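Local coordinates for possible periplasmic protein (Campylobacter jejuni, PDB 3RGC) that acts as a SurA-like periplasmic chaperone and probably has peptidyl-prolyl cis-trans isomerase activity, at residues K39-Q44 and K101-I106. Residues are numbered along the deposited sequence; the frame is centred on the assembly and turned at random.
Sequences KMEISQ and KLYEKI
The helical segments 39-44 and 101-106 meet at 69° between their N-to-C directions, their axes 10.9 Å apart at closest approach, and the nearest CA atoms, those of Q44 and L102, are separated by 7.7 Å. At this wide spacing L102 does most of the bridging: its CG lies anti to the backbone N (chi1 167°), and the two methyls of the branched chain reach separate residues about one helical turn apart. CD2 packs against CB of E41 at 3.7 Å, while CD1 approaches CB of Q44 at 3.9 Å. Leucine suits the place because E41 and Q44 present their aliphatic bases, while OE1 of E41 forms a salt bridge with K99 and OE1 of Q44 hydrogen-bonds Y237. Extended beyond CG, E41 brings OE2 to the hydroxyl end of the Y103 ring, near its plane, the carboxylate turned 79° from it; the modelled gap is too short to trust. Tyrosine's long, flat side chain can span the wide spacing. M45 and L48 also touch L102, extending the apolar surface along helix 30-48. The contact joins helices 30-48 and 86-107 in the SurA-like chaperone domain, where helix 218-244, near the C terminus, packs on both through F238, touching M40 and I106.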
loop_
_atom_site.group_PDB
_atom_site.type_symbol
_atom_site.label_atom_id
_atom_site.label_comp_id
_atom_site.label_asym_id
_atom_site.label_seq_id
_atom_site.Cartn_x
_atom_site.Cartn_y
_atom_site.Cartn_z
ATOM N N LYS B 39 15.521 -30.372 21.418
ATOM C CA LYS B 39 16.820 -31.033 21.544
ATOM C C LYS B 39 17.431 -31.301 20.174
ATOM O O LYS B 39 18.639 -31.199 20.005
ATOM C CB LYS B 39 16.722 -32.321 22.353
ATOM C CG LYS B 39 16.247 -32.113 23.775
ATOM C CD LYS B 39 17.071 -31.047 24.466
ATOM C CE LYS B 39 16.632 -30.858 25.901
ATOM N NZ LYS B 39 17.431 -29.792 26.571
ATOM N N MET B 40 16.591 -31.641 19.200
ATOM C CA MET B 40 17.062 -31.837 17.835
ATOM C C MET B 40 17.699 -30.550 17.321
ATOM O O MET B 40 18.750 -30.586 16.697
ATOM C CB MET B 40 15.923 -32.280 16.903
ATOM C CG MET B 40 15.477 -33.734 17.060
ATOM S SD MET B 40 14.057 -34.161 15.997
ATOM C CE MET B 40 14.758 -33.766 14.460
ATOM N N GLU B 41 17.070 -29.408 17.598
ATOM C CA GLU B 41 17.580 -28.126 17.099
ATOM C C GLU B 41 18.909 -27.775 17.737
ATOM O O GLU B 41 19.851 -27.382 17.061
ATOM C CB GLU B 41 16.598 -26.991 17.404
ATOM C CG GLU B 41 15.301 -27.051 16.611
ATOM C CD GLU B 41 14.258 -26.075 17.136
ATOM O OE1 GLU B 41 14.428 -25.568 18.265
ATOM O OE2 GLU B 41 13.266 -25.821 16.427
ATOM N N ILE B 42 18.966 -27.899 19.056
ATOM C CA ILE B 42 20.182 -27.603 19.800
ATOM C C ILE B 42 21.341 -28.410 19.249
ATOM O O ILE B 42 22.442 -27.892 19.079
ATOM C CB ILE B 42 20.003 -27.913 21.285
ATOM C CG1 ILE B 42 19.084 -26.876 21.931
ATOM C CG2 ILE B 42 21.346 -27.939 21.992
ATOM C CD1 ILE B 42 18.540 -27.307 23.286
ATOM N N SER B 43 21.086 -29.679 18.950
ATOM C CA SER B 43 22.134 -30.566 18.435
ATOM C C SER B 43 22.588 -30.179 17.032
ATOM O O SER B 43 23.768 -30.275 16.689
ATOM C CB SER B 43 21.657 -32.020 18.471
ATOM O OG SER B 43 21.981 -32.684 17.264
ATOM N N GLN B 44 21.638 -29.761 16.207
ATOM C CA GLN B 44 21.954 -29.242 14.886
ATOM C C GLN B 44 22.711 -27.912 15.003
ATOM O O GLN B 44 23.608 -27.628 14.212
ATOM C CB GLN B 44 20.671 -29.043 14.084
ATOM C CG GLN B 44 20.040 -30.352 13.645
ATOM C CD GLN B 44 21.014 -31.244 12.883
ATOM O OE1 GLN B 44 21.661 -30.814 11.921
ATOM N NE2 GLN B 44 21.126 -32.493 13.317
ATOM N N LYS B 101 18.872 -18.267 12.863
ATOM C CA LYS B 101 20.121 -18.589 12.169
ATOM C C LYS B 101 20.113 -20.061 11.709
ATOM O O LYS B 101 20.527 -20.375 10.594
ATOM C CB LYS B 101 21.346 -18.303 13.040
ATOM C CG LYS B 101 21.843 -16.865 13.014
ATOM C CD LYS B 101 23.166 -16.735 13.759
ATOM C CE LYS B 101 23.894 -15.458 13.394
ATOM N NZ LYS B 101 25.352 -15.534 13.754
ATOM N N LEU B 102 19.601 -20.948 12.565
ATOM C CA LEU B 102 19.578 -22.388 12.289
ATOM C C LEU B 102 18.749 -22.702 11.053
ATOM O O LEU B 102 19.200 -23.406 10.146
ATOM C CB LEU B 102 19.028 -23.168 13.504
ATOM C CG LEU B 102 18.678 -24.633 13.223
ATOM C CD1 LEU B 102 19.922 -25.390 12.788
ATOM C CD2 LEU B 102 17.997 -25.345 14.410
ATOM N N TYR B 103 17.533 -22.169 11.011
ATOM C CA TYR B 103 16.663 -22.392 9.857
ATOM C C TYR B 103 17.140 -21.684 8.570
ATOM O O TYR B 103 16.868 -22.154 7.470
ATOM C CB TYR B 103 15.216 -22.037 10.202
ATOM C CG TYR B 103 14.655 -22.958 11.253
ATOM C CD1 TYR B 103 14.477 -24.294 10.987
ATOM C CD2 TYR B 103 14.341 -22.499 12.516
ATOM C CE1 TYR B 103 13.987 -25.149 11.946
ATOM C CE2 TYR B 103 13.856 -23.348 13.486
ATOM C CZ TYR B 103 13.680 -24.675 13.195
ATOM O OH TYR B 103 13.186 -25.541 14.146
ATOM N N GLU B 104 17.840 -20.562 8.701
ATOM C CA GLU B 104 18.462 -19.937 7.528
ATOM C C GLU B 104 19.526 -20.862 6.967
ATOM O O GLU B 104 19.568 -21.115 5.778
ATOM C CB GLU B 104 19.175 -18.641 7.894
ATOM C CG GLU B 104 18.340 -17.512 8.433
ATOM C CD GLU B 104 19.219 -16.400 9.009
ATOM O OE1 GLU B 104 20.418 -16.324 8.637
ATOM O OE2 GLU B 104 18.721 -15.615 9.846
ATOM N N LYS B 105 20.419 -21.327 7.838
ATOM C CA LYS B 105 21.484 -22.246 7.453
ATOM C C LYS B 105 20.899 -23.471 6.755
ATOM O O LYS B 105 21.296 -23.832 5.644
ATOM C CB LYS B 105 22.270 -22.671 8.705
ATOM C CG LYS B 105 23.455 -23.582 8.449
ATOM C CD LYS B 105 24.506 -22.885 7.589
ATOM C CE LYS B 105 25.797 -23.688 7.515
ATOM N NZ LYS B 105 26.779 -23.103 6.545
ATOM N N ILE B 106 19.936 -24.109 7.404
ATOM C CA ILE B 106 19.308 -25.275 6.821
ATOM C C ILE B 106 18.749 -24.956 5.446
ATOM O O ILE B 106 19.000 -25.684 4.495
ATOM C CB ILE B 106 18.201 -25.845 7.734
ATOM C CG1 ILE B 106 18.822 -26.539 8.947
ATOM C CG2 ILE B 106 17.315 -26.830 6.980
ATOM C CD1 ILE B 106 17.797 -27.184 9.836
#